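Local coordinates for protein glycosyl hydrolase BlGH5_18 (Bifidobacterium longum subsp. infantis, PDB 7LQX) that probably hydrolyses glycosidic bonds in N-glycan-derived sugars, as a bacterial glycoside hydrolase of family GH5, subfamily 18, at residues A[22-27]-A[307-312]; A[213-218]-A[378-383]; A[229-234]-A[272-277]; A[383-388]-A[435-440]. All blocks are in the same frame, centred on the assembly; numbering follows the deposited sequence. Where two conformers were deposited one is given.

Interaction 1: residues A[22-27]-A[307-312]; sequences MRMRFG and WGVTWW
Arg-25 runs alongside Trp-307, the aliphatic part of the arginine resting on the indole. Arg-25 CG sits 3.7 Å from the centroid of the six-membered ring of Trp-307, 12° off the ring normal, a CH-pi contact over the face. The chain then bends at chi2 and chi3, which brings Arg-25 NH1 to 3.8 Å from Trp-307 CZ2, near the rim of the ring, with the guanidinium and indole planes 61° apart.

Behind this pair the backbones run parallel. Arg-25 N donates to Trp-307 O at 3.0 Å and Val-309 N to Arg-25 O at 2.8 Å, after which Gly-27 N reaches Val-309 O and Trp-311 N reaches Gly-27 O, each at 3.0 Å. A water lies between Arg-23 O and Trp-307 O where the strands begin to part. On the other face of the sheet Phe-26 CE2 meets Val-309 CB at 4.1 Å, and helix 342-354 packs over both residues.

A second shell fixes the polar ends: Asp-61 receives Arg-25 NE and Arg-23 NH2, and Asp-100 takes Arg-25 NH2. The indole has a neighbour of its own, Trp-273, which packs edge-to-face with Trp-307.

The contact joins the first and last strands of the (beta/alpha)8 barrel, and two kinds of chemistry divide along its faces: apolar packing toward the helix, a charged cluster on the Arg-25 side. Trp-307 meets chiefly the aliphatic part of the arginine, while the guanidinium, paired with Asp-61 and Asp-100, is probably well neutralised.

Interaction 2: residues A[213-218]-A[378-383]; sequences DHHPFT and LNRGAC
Arg-380 reaches into the bend of residues 213-218 and is gripped at its far end by two main-chain carbonyls. Arg-380 NH2 donates to His-215 O at 3.0 Å, in the carbonyl plane and on a lone pair, while its NH1 donates to Phe-217 O at 2.9 Å and also to Val-209 O. The bend at chi3 (-91°) turns the guanidinium so that its edge meets the two carbonyls; Thr-218 CG2 and His-215 CB close in around it.

At the root of the same residue the roles are exchanged. The Asp-213 carboxylate receives two successive backbone N-H groups: Arg-380 N approaches OD1 at 2.7 Å from the syn side, and Gly-381 N approaches OD2 at 2.9 Å from above the carboxylate plane. Asn-379 OD1 takes Ala-382 N, an Asx motif.

The outer side is looser. A water accepts from Arg-380 NH2 and, weakly, from His-214 N; His-214 and Leu-378 are exposed, and their side chains leave the backbone away from the contact.

Asp-213 OD1 stays 4.7 Å from Arg-380 NE, making no ion pair; the arginine's charge is instead probably spread over carbonyl dipoles, with the nearby carboxylate adding a longer-range attraction.

Interaction 3: residues A[229-234]-A[272-277]; sequences TTIHSW and VWLQEV. With EDO (1,2-ethanediol), chain D.
Glu-276 crosses His-232 and makes contact with it along most of its length. Its CB lies 3.7 Å from His-232 CG. CG then stands over the imidazole, 3.5 Å from the ring centroid and 7° off the normal, a CH-pi contact. CD follows 3.2 Å above the ring plane, displaced toward the rim. With chi2 extended and chi3 near 5°, the carboxylate comes to lie almost parallel to the imidazole, stacked on it with only 14° between the planes. At the tip the oxygens part company: OE1 accepts Trp-234 NE1 at 3.0 Å, the donor lying nearly on the C-O axis and the acid at the indole edge, in its plane. OE2 takes O1 of a bound 1,2-ethanediol, probably from the crystallisation liquor, at 2.6 Å and forms a salt bridge with Arg-64.

The histidine is positioned in turn. Gln-275 NE2 donates to His-232 NE2 at 2.8 Å in the ring plane, and His-232 ND1 is hydrogen-bonded to Glu-163. Adjacent residues Gln-275 and Glu-276 thus meet the imidazole at its edge and its face.

The backbone makes this possible. Thr-230 pairs with Trp-273 but His-232 with Glu-276, one extra residue on the 272-277 strand; Ile-231 O takes two successive N-H groups there, Glu-276 N at 3.2 Å and, weakly, Gln-275 N.

These are the sixth and seventh strands of the (beta/alpha)8 barrel. A glutamate near the C-terminal end of the seventh is where GH5 enzymes carry their nucleophile, and Glu-163, after the fourth, fits the acid/base, so the arrangement is consistent with a GH5 active site.

Interaction 4: residues A[383-388]-A[435-440]; sequences CGPGGS and KYYTAV
Tyr-436 and Tyr-437 diverge over the type II beta turn of Gly-384 to Gly-387, and the corner residues Pro-385 and Gly-386 fit against the weakly bonded helix at about 435-439. The two tyrosines are sent apart by their first torsions: CG of Tyr-436 is anti to its carbonyl carbon (chi1 -57°), CG of Tyr-437 anti to its backbone N (-169°). Tyr-437 slants across the proline, its CB 3.8 Å from Pro-385 CD, and its ring goes on to meet Tyr-211 edge-to-face while its hydroxyl bonds to Asp-207. Tyr-436 covers the other corner, with CD2 3.5 Å from Gly-386 CA; Tyr-243 packs edge-to-face on its ring.

Between these side chains Pro-385 O faces the helix backbone. It accepts Tyr-436 N at 3.1 Å, the donor standing above the carbonyl plane, and more weakly Tyr-437 N at 3.4 Å, so one oxygen serves two successive N-H groups. The turn itself is closed by Gly-387 N to Gly-384 O.

Lys-435 CG sits over the centre of one face of the Tyr-436 ring. The lysine chain bends at its last torsion (chi4 -72°), and Lys-435 NZ donates to a lone pair of Gly-386 O at 2.8 Å.

Overall arrangement
Interactions 1 and 3 belong to one parallel sheet, their centres 10 Å apart: strands 306-312 and 272-277 are neighbours, and Thr-310 OG1 lies 2.7 Å from Trp-273 NE1. Together they span the barrel wall from the first strand through the eighth and seventh to the sixth, with the probable catalytic pocket and its bound 1,2-ethanediol at interaction 3. Interaction 2 joins the loop before helix 219-224 to the C-terminal part, which has a three-stranded sheet of its own; interaction 4 lies within that part. The two share Cys-383, their centres 12 Å apart. Neither touches interaction 3, their nearest atoms being about 8 Å and about 7 Å from it. Interaction 2 lies across the chain's centre from interaction 1.

Interaction 1: residues A[22-27]-A[307-312]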
# COMPACT_ATOMS: atom_id res chain seq x y z
N MSE A 22 -17.40 -36.06 -18.82
CA MSE A 22 -16.55 -34.94 -19.23
C MSE A 22 -17.39 -33.68 -19.20
O MSE A 22 -18.62 -33.74 -19.29
CB MSE A 22 -16.03 -35.17 -20.65
CG MSE A 22 -15.25 -36.46 -20.83
SE MSE A 22 -13.63 -36.52 -19.74
CE MSE A 22 -12.46 -35.42 -20.85
N ARG A 23 -16.73 -32.52 -19.13
CA ARG A 23 -17.46 -31.26 -19.08
C ARG A 23 -16.50 -30.09 -19.20
O ARG A 23 -15.29 -30.24 -19.00
CB ARG A 23 -18.28 -31.18 -17.79
CG ARG A 23 -17.48 -31.48 -16.51
CD ARG A 23 -18.06 -30.77 -15.29
NE ARG A 23 -18.74 -29.56 -15.72
CZ ARG A 23 -18.82 -28.43 -15.06
NH1 ARG A 23 -18.26 -28.31 -13.86
NH2 ARG A 23 -19.47 -27.43 -15.61
N MSE A 24 -17.07 -28.93 -19.53
CA MSE A 24 -16.31 -27.68 -19.64
C MSE A 24 -16.82 -26.77 -18.52
O MSE A 24 -18.02 -26.60 -18.36
CB MSE A 24 -16.56 -26.98 -20.98
CG MSE A 24 -15.85 -25.63 -21.09
SE MSE A 24 -16.16 -24.77 -22.82
CE MSE A 24 -15.24 -26.03 -23.95
N ARG A 25 -15.90 -26.17 -17.78
CA ARG A 25 -16.28 -25.39 -16.61
C ARG A 25 -16.68 -23.98 -17.01
O ARG A 25 -16.08 -23.37 -17.90
CB ARG A 25 -15.10 -25.34 -15.64
CG ARG A 25 -14.41 -26.67 -15.35
CD ARG A 25 -15.27 -27.62 -14.52
NE ARG A 25 -15.83 -26.97 -13.35
CZ ARG A 25 -15.26 -26.93 -12.14
NH1 ARG A 25 -14.09 -27.52 -11.92
NH2 ARG A 25 -15.89 -26.29 -11.16
N PHE A 26 -17.71 -23.46 -16.34
CA PHE A 26 -18.17 -22.08 -16.54
C PHE A 26 -18.27 -21.39 -15.19
O PHE A 26 -18.89 -21.91 -14.27
CB PHE A 26 -19.50 -22.03 -17.31
CG PHE A 26 -19.33 -22.22 -18.78
CD1 PHE A 26 -19.22 -23.50 -19.33
CD2 PHE A 26 -19.21 -21.13 -19.62
CE1 PHE A 26 -19.03 -23.66 -20.69
CE2 PHE A 26 -19.03 -21.29 -20.97
CZ PHE A 26 -18.92 -22.55 -21.51
N GLY A 27 -17.63 -20.23 -15.08
CA GLY A 27 -17.63 -19.52 -13.82
C GLY A 27 -17.35 -18.04 -14.01
O GLY A 27 -17.34 -17.54 -15.14
N TRP A 307 -10.60 -26.08 -21.13
CA TRP A 307 -11.09 -26.70 -19.90
C TRP A 307 -12.21 -25.90 -19.27
O TRP A 307 -13.08 -26.48 -18.60
CB TRP A 307 -9.91 -26.79 -18.93
CG TRP A 307 -10.21 -27.20 -17.53
CD1 TRP A 307 -10.16 -28.47 -17.03
CD2 TRP A 307 -10.52 -26.34 -16.43
NE1 TRP A 307 -10.46 -28.45 -15.69
CE2 TRP A 307 -10.69 -27.16 -15.30
CE3 TRP A 307 -10.69 -24.97 -16.29
CZ2 TRP A 307 -11.01 -26.65 -14.05
CZ3 TRP A 307 -11.01 -24.46 -15.05
CH2 TRP A 307 -11.17 -25.30 -13.95
N GLY A 308 -12.20 -24.59 -19.43
CA GLY A 308 -13.20 -23.76 -18.77
C GLY A 308 -13.08 -22.32 -19.20
O GLY A 308 -12.05 -21.90 -19.73
N VAL A 309 -14.16 -21.57 -18.96
CA VAL A 309 -14.25 -20.15 -19.27
C VAL A 309 -14.73 -19.45 -18.02
O VAL A 309 -15.75 -19.84 -17.44
CB VAL A 309 -15.24 -19.89 -20.43
CG1 VAL A 309 -15.34 -18.39 -20.69
CG2 VAL A 309 -14.83 -20.66 -21.67
N THR A 310 -14.01 -18.42 -17.60
CA THR A 310 -14.32 -17.66 -16.40
C THR A 310 -14.43 -16.19 -16.78
O THR A 310 -13.43 -15.55 -17.11
CB THR A 310 -13.26 -17.92 -15.33
OG1 THR A 310 -13.11 -19.34 -15.18
CG2 THR A 310 -13.64 -17.29 -14.00
N TRP A 311 -15.66 -15.68 -16.76
CA TRP A 311 -15.90 -14.33 -17.27
C TRP A 311 -15.34 -13.30 -16.29
O TRP A 311 -15.43 -13.46 -15.07
CB TRP A 311 -17.41 -14.10 -17.53
CG TRP A 311 -17.55 -13.01 -18.54
CD1 TRP A 311 -17.79 -11.68 -18.32
CD2 TRP A 311 -17.36 -13.15 -19.95
NE1 TRP A 311 -17.77 -10.99 -19.51
CE2 TRP A 311 -17.51 -11.87 -20.52
CE3 TRP A 311 -17.09 -14.23 -20.80
CZ2 TRP A 311 -17.38 -11.65 -21.89
CZ3 TRP A 311 -16.97 -14.00 -22.15
CH2 TRP A 311 -17.11 -12.72 -22.68
N TRP A 312 -14.73 -12.24 -16.83
CA TRP A 312 -14.38 -11.05 -16.05
C TRP A 312 -15.45 -10.00 -16.35
O TRP A 312 -15.44 -9.43 -17.44
CB TRP A 312 -12.98 -10.50 -16.40
CG TRP A 312 -12.69 -9.42 -15.43
CD1 TRP A 312 -13.17 -8.14 -15.46
CD2 TRP A 312 -11.95 -9.54 -14.21
NE1 TRP A 312 -12.77 -7.46 -14.34
CE2 TRP A 312 -12.01 -8.29 -13.56
CE3 TRP A 312 -11.23 -10.57 -13.61
CZ2 TRP A 312 -11.39 -8.05 -12.34
CZ3 TRP A 312 -10.60 -10.34 -12.40
CH2 TRP A 312 -10.69 -9.09 -11.77
O HOH W 1 -13.02 -29.27 -18.25

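Interaction 2: residues A[213-218]-A[378-383]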
# COMPACT_ATOMS: atom_id res chain seq x y z
N ASP A 213 8.77 -9.71 -26.48
CA ASP A 213 10.11 -10.29 -26.51
C ASP A 213 10.92 -9.83 -25.31
O ASP A 213 10.73 -8.73 -24.79
CB ASP A 213 10.81 -9.94 -27.81
CG ASP A 213 10.31 -10.76 -28.96
OD1 ASP A 213 10.48 -12.00 -28.92
OD2 ASP A 213 9.68 -10.17 -29.86
N HIS A 214 11.80 -10.71 -24.85
CA HIS A 214 12.72 -10.45 -23.75
C HIS A 214 12.02 -10.27 -22.41
O HIS A 214 12.65 -9.82 -21.45
CB HIS A 214 13.64 -9.26 -24.05
CG HIS A 214 14.30 -9.34 -25.40
ND1 HIS A 214 15.25 -10.29 -25.70
CD2 HIS A 214 14.12 -8.62 -26.53
CE1 HIS A 214 15.65 -10.13 -26.95
NE2 HIS A 214 14.97 -9.13 -27.47
N HIS A 215 10.78 -10.63 -22.30
CA HIS A 215 10.04 -10.58 -21.05
C HIS A 215 10.40 -11.82 -20.21
O HIS A 215 10.50 -12.92 -20.74
CB HIS A 215 8.56 -10.57 -21.39
CG HIS A 215 7.65 -10.32 -20.24
ND1 HIS A 215 7.67 -9.15 -19.50
CD2 HIS A 215 6.64 -11.06 -19.72
CE1 HIS A 215 6.73 -9.20 -18.58
NE2 HIS A 215 6.10 -10.35 -18.68
N PRO A 216 10.64 -11.66 -18.91
CA PRO A 216 11.17 -12.79 -18.13
C PRO A 216 10.17 -13.90 -17.86
O PRO A 216 10.60 -15.01 -17.52
CB PRO A 216 11.67 -12.15 -16.82
CG PRO A 216 10.90 -10.90 -16.71
CD PRO A 216 10.61 -10.42 -18.11
N PHE A 217 8.88 -13.65 -17.99
CA PHE A 217 7.88 -14.71 -17.99
C PHE A 217 7.67 -15.15 -19.43
O PHE A 217 7.55 -14.30 -20.32
CB PHE A 217 6.58 -14.19 -17.38
CG PHE A 217 6.63 -14.03 -15.89
CD1 PHE A 217 7.27 -12.94 -15.30
CD2 PHE A 217 6.05 -14.98 -15.08
CE1 PHE A 217 7.30 -12.83 -13.93
CE2 PHE A 217 6.08 -14.86 -13.72
CZ PHE A 217 6.71 -13.79 -13.15
N THR A 218 7.66 -16.45 -19.67
CA THR A 218 7.78 -16.98 -21.02
C THR A 218 6.65 -17.93 -21.39
O THR A 218 6.02 -18.54 -20.52
CB THR A 218 9.09 -17.77 -21.16
OG1 THR A 218 8.98 -18.93 -20.32
CG2 THR A 218 10.30 -16.94 -20.74
N LEU A 378 11.62 -17.14 -31.20
CA LEU A 378 12.61 -16.14 -31.56
C LEU A 378 11.98 -14.76 -31.63
O LEU A 378 12.65 -13.75 -31.35
CB LEU A 378 13.22 -16.47 -32.92
CG LEU A 378 13.99 -17.78 -33.03
CD1 LEU A 378 14.45 -18.01 -34.46
CD2 LEU A 378 15.16 -17.79 -32.07
N ASN A 379 10.71 -14.69 -32.00
CA ASN A 379 10.01 -13.42 -32.21
C ASN A 379 8.62 -13.54 -31.58
O ASN A 379 7.64 -13.90 -32.25
CB ASN A 379 9.92 -13.14 -33.71
CG ASN A 379 9.51 -11.73 -34.01
OD1 ASN A 379 8.85 -11.08 -33.21
ND2 ASN A 379 9.91 -11.25 -35.17
N ARG A 380 8.54 -13.25 -30.28
CA ARG A 380 7.23 -13.21 -29.64
C ARG A 380 6.37 -12.10 -30.22
O ARG A 380 5.14 -12.23 -30.29
CB ARG A 380 7.37 -13.03 -28.13
CG ARG A 380 7.26 -14.31 -27.36
CD ARG A 380 7.20 -14.07 -25.87
NE ARG A 380 8.51 -14.09 -25.24
CZ ARG A 380 8.70 -13.95 -23.94
NH1 ARG A 380 7.66 -13.78 -23.13
NH2 ARG A 380 9.92 -13.96 -23.44
N GLY A 381 6.98 -10.99 -30.61
CA GLY A 381 6.20 -9.87 -31.11
C GLY A 381 5.35 -10.25 -32.31
O GLY A 381 4.23 -9.78 -32.46
N ALA A 382 5.88 -11.11 -33.17
CA ALA A 382 5.12 -11.54 -34.34
C ALA A 382 3.85 -12.28 -33.97
O ALA A 382 2.96 -12.44 -34.81
CB ALA A 382 5.99 -12.43 -35.22
N CYS A 383 3.74 -12.75 -32.73
CA CYS A 383 2.55 -13.45 -32.26
C CYS A 383 1.46 -12.51 -31.75
O CYS A 383 0.33 -12.96 -31.53
CB CYS A 383 2.92 -14.42 -31.14
SG CYS A 383 4.04 -15.72 -31.65
O HOH W 2 12.61 -13.59 -24.41

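Interaction 3: residues A[229-234]-A[272-277]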
# COMPACT_ATOMS: atom_id res chain seq x y z
N THR A 229 -2.64 -24.22 -18.31
CA THR A 229 -2.32 -22.90 -18.84
C THR A 229 -3.45 -21.96 -18.50
O THR A 229 -4.62 -22.27 -18.76
CB THR A 229 -2.19 -22.96 -20.35
OG1 THR A 229 -1.17 -23.91 -20.69
CG2 THR A 229 -1.83 -21.59 -20.91
N THR A 230 -3.13 -20.80 -17.94
CA THR A 230 -4.14 -19.76 -17.75
C THR A 230 -3.96 -18.71 -18.83
O THR A 230 -2.83 -18.34 -19.17
CB THR A 230 -4.02 -19.12 -16.36
OG1 THR A 230 -2.77 -18.45 -16.25
CG2 THR A 230 -4.15 -20.15 -15.26
N ILE A 231 -5.08 -18.25 -19.37
CA ILE A 231 -5.11 -17.21 -20.39
C ILE A 231 -6.06 -16.12 -19.93
O ILE A 231 -7.13 -16.41 -19.38
CB ILE A 231 -5.57 -17.78 -21.75
CG1 ILE A 231 -4.51 -18.76 -22.25
CG2 ILE A 231 -5.83 -16.67 -22.76
CD1 ILE A 231 -4.88 -19.50 -23.48
N HIS A 232 -5.66 -14.86 -20.13
CA HIS A 232 -6.51 -13.71 -19.85
C HIS A 232 -6.63 -12.97 -21.18
O HIS A 232 -5.66 -12.35 -21.63
CB HIS A 232 -5.90 -12.78 -18.80
CG HIS A 232 -5.82 -13.38 -17.44
ND1 HIS A 232 -5.35 -12.67 -16.35
CD2 HIS A 232 -6.12 -14.62 -16.98
CE1 HIS A 232 -5.39 -13.44 -15.28
NE2 HIS A 232 -5.83 -14.63 -15.63
N SER A 233 -7.80 -13.03 -21.80
CA SER A 233 -7.99 -12.55 -23.17
C SER A 233 -8.70 -11.21 -23.16
O SER A 233 -9.89 -11.13 -22.80
CB SER A 233 -8.78 -13.57 -23.98
OG SER A 233 -8.95 -13.13 -25.30
N TRP A 234 -8.00 -10.16 -23.61
CA TRP A 234 -8.47 -8.78 -23.53
C TRP A 234 -8.25 -8.07 -24.87
O TRP A 234 -7.12 -7.71 -25.21
CB TRP A 234 -7.76 -8.04 -22.40
CG TRP A 234 -8.24 -8.51 -21.08
CD1 TRP A 234 -7.58 -9.32 -20.19
CD2 TRP A 234 -9.52 -8.25 -20.51
NE1 TRP A 234 -8.37 -9.55 -19.09
CE2 TRP A 234 -9.57 -8.91 -19.26
CE3 TRP A 234 -10.64 -7.53 -20.93
CZ2 TRP A 234 -10.68 -8.84 -18.43
CZ3 TRP A 234 -11.74 -7.48 -20.10
CH2 TRP A 234 -11.75 -8.13 -18.87
N VAL A 272 -6.32 -25.96 -20.98
CA VAL A 272 -6.23 -24.51 -21.14
C VAL A 272 -7.43 -23.90 -20.42
O VAL A 272 -8.58 -24.16 -20.78
CB VAL A 272 -6.23 -24.10 -22.62
CG1 VAL A 272 -6.21 -22.59 -22.73
CG2 VAL A 272 -5.05 -24.70 -23.34
N TRP A 273 -7.17 -23.05 -19.43
CA TRP A 273 -8.22 -22.34 -18.71
C TRP A 273 -8.26 -20.91 -19.22
O TRP A 273 -7.31 -20.15 -19.03
CB TRP A 273 -7.93 -22.38 -17.21
CG TRP A 273 -9.00 -21.75 -16.37
CD1 TRP A 273 -10.22 -21.31 -16.79
CD2 TRP A 273 -8.96 -21.51 -14.95
NE1 TRP A 273 -10.93 -20.79 -15.74
CE2 TRP A 273 -10.19 -20.92 -14.59
CE3 TRP A 273 -8.01 -21.75 -13.96
CZ2 TRP A 273 -10.48 -20.55 -13.29
CZ3 TRP A 273 -8.31 -21.40 -12.66
CH2 TRP A 273 -9.53 -20.79 -12.33
N LEU A 274 -9.34 -20.55 -19.91
CA LEU A 274 -9.65 -19.16 -20.22
C LEU A 274 -10.11 -18.53 -18.91
O LEU A 274 -11.30 -18.43 -18.60
CB LEU A 274 -10.72 -19.10 -21.29
CG LEU A 274 -11.00 -17.73 -21.89
CD1 LEU A 274 -9.74 -17.01 -22.33
CD2 LEU A 274 -11.95 -17.91 -23.07
N GLN A 275 -9.11 -18.16 -18.10
CA GLN A 275 -9.33 -17.74 -16.72
C GLN A 275 -9.86 -16.32 -16.62
O GLN A 275 -10.49 -15.98 -15.61
CB GLN A 275 -8.01 -17.92 -15.95
CG GLN A 275 -8.11 -17.68 -14.46
CD GLN A 275 -6.77 -17.79 -13.75
OE1 GLN A 275 -6.59 -18.61 -12.84
NE2 GLN A 275 -5.83 -16.98 -14.16
N GLU A 276 -9.64 -15.50 -17.65
CA GLU A 276 -10.35 -14.26 -17.79
C GLU A 276 -10.72 -14.03 -19.25
O GLU A 276 -9.87 -14.18 -20.13
CB GLU A 276 -9.52 -13.03 -17.40
CG GLU A 276 -9.15 -12.97 -15.96
CD GLU A 276 -8.31 -11.77 -15.60
OE1 GLU A 276 -8.08 -10.89 -16.46
OE2 GLU A 276 -7.85 -11.75 -14.44
N VAL A 277 -11.96 -13.63 -19.47
CA VAL A 277 -12.37 -13.05 -20.74
C VAL A 277 -13.48 -12.06 -20.40
O VAL A 277 -14.40 -12.39 -19.66
CB VAL A 277 -12.83 -14.12 -21.75
CG1 VAL A 277 -13.85 -15.02 -21.11
CG2 VAL A 277 -13.36 -13.47 -23.02
C1 EDO D . -7.95 -8.52 -14.31
O1 EDO D . -6.81 -9.38 -14.27
C2 EDO D . -7.90 -7.61 -13.08
O2 EDO D . -6.67 -6.87 -13.10

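Interaction 4: residues A[383-388]-A[435-440]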
# COMPACT_ATOMS: atom_id res chain seq x y z
N CYS A 383 3.74 -12.75 -32.73
CA CYS A 383 2.55 -13.45 -32.26
C CYS A 383 1.46 -12.51 -31.75
O CYS A 383 0.33 -12.96 -31.53
CB CYS A 383 2.92 -14.42 -31.14
SG CYS A 383 4.04 -15.72 -31.65
N GLY A 384 1.75 -11.23 -31.57
CA GLY A 384 0.77 -10.30 -31.05
C GLY A 384 -0.07 -9.65 -32.12
O GLY A 384 0.17 -9.80 -33.32
N PRO A 385 -1.05 -8.85 -31.70
CA PRO A 385 -1.96 -8.22 -32.66
C PRO A 385 -1.22 -7.37 -33.69
O PRO A 385 -0.43 -6.49 -33.35
CB PRO A 385 -2.87 -7.36 -31.77
CG PRO A 385 -2.86 -8.06 -30.45
CD PRO A 385 -1.46 -8.61 -30.30
N GLY A 386 -1.50 -7.65 -34.97
CA GLY A 386 -0.81 -7.02 -36.07
C GLY A 386 0.44 -7.74 -36.53
O GLY A 386 1.02 -7.35 -37.55
N GLY A 387 0.87 -8.78 -35.81
CA GLY A 387 2.06 -9.51 -36.15
C GLY A 387 1.81 -10.56 -37.22
O GLY A 387 0.68 -10.93 -37.53
N SER A 388 2.91 -11.08 -37.77
CA SER A 388 2.81 -12.00 -38.90
C SER A 388 2.24 -13.36 -38.51
O SER A 388 1.47 -13.95 -39.27
CB SER A 388 4.18 -12.14 -39.56
OG SER A 388 5.19 -12.36 -38.58
N LYS A 435 2.16 -4.72 -34.62
CA LYS A 435 2.03 -3.28 -34.80
C LYS A 435 0.84 -2.68 -34.06
O LYS A 435 0.87 -1.49 -33.71
CB LYS A 435 1.94 -2.94 -36.29
CG LYS A 435 0.87 -3.70 -37.04
CD LYS A 435 0.78 -3.23 -38.48
CE LYS A 435 -0.03 -4.18 -39.33
NZ LYS A 435 0.71 -5.44 -39.58
N TYR A 436 -0.22 -3.46 -33.80
CA TYR A 436 -1.38 -2.91 -33.10
C TYR A 436 -1.28 -3.05 -31.59
O TYR A 436 -1.94 -2.31 -30.86
CB TYR A 436 -2.66 -3.60 -33.57
CG TYR A 436 -2.90 -3.51 -35.06
CD1 TYR A 436 -2.72 -2.32 -35.75
CD2 TYR A 436 -3.32 -4.62 -35.77
CE1 TYR A 436 -2.95 -2.24 -37.12
CE2 TYR A 436 -3.55 -4.56 -37.14
CZ TYR A 436 -3.36 -3.37 -37.81
OH TYR A 436 -3.60 -3.33 -39.16
N TYR A 437 -0.49 -4.00 -31.10
CA TYR A 437 -0.25 -4.12 -29.67
C TYR A 437 0.59 -2.96 -29.19
O TYR A 437 0.27 -2.33 -28.18
CB TYR A 437 0.52 -5.42 -29.45
CG TYR A 437 0.69 -5.92 -28.05
CD1 TYR A 437 -0.40 -6.36 -27.31
CD2 TYR A 437 1.96 -6.06 -27.51
CE1 TYR A 437 -0.23 -6.88 -26.04
CE2 TYR A 437 2.14 -6.58 -26.25
CZ TYR A 437 1.05 -6.99 -25.52
OH TYR A 437 1.23 -7.53 -24.27
N THR A 438 1.68 -2.69 -29.90
CA THR A 438 2.61 -1.64 -29.51
C THR A 438 1.99 -0.27 -29.65
O THR A 438 2.31 0.64 -28.87
CB THR A 438 3.86 -1.76 -30.38
OG1 THR A 438 3.49 -1.61 -31.76
CG2 THR A 438 4.49 -3.13 -30.21
N ALA A 439 1.10 -0.09 -30.63
CA ALA A 439 0.40 1.18 -30.77
C ALA A 439 -0.48 1.46 -29.56
O ALA A 439 -0.74 2.63 -29.24
CB ALA A 439 -0.45 1.17 -32.04
N VAL A 440 -0.93 0.42 -28.87
CA VAL A 440 -1.72 0.59 -27.66
C VAL A 440 -0.86 1.19 -26.55
O VAL A 440 -1.21 2.22 -25.97
CB VAL A 440 -2.37 -0.73 -27.21
CG1 VAL A 440 -2.86 -0.61 -25.77
CG2 VAL A 440 -3.51 -1.09 -28.13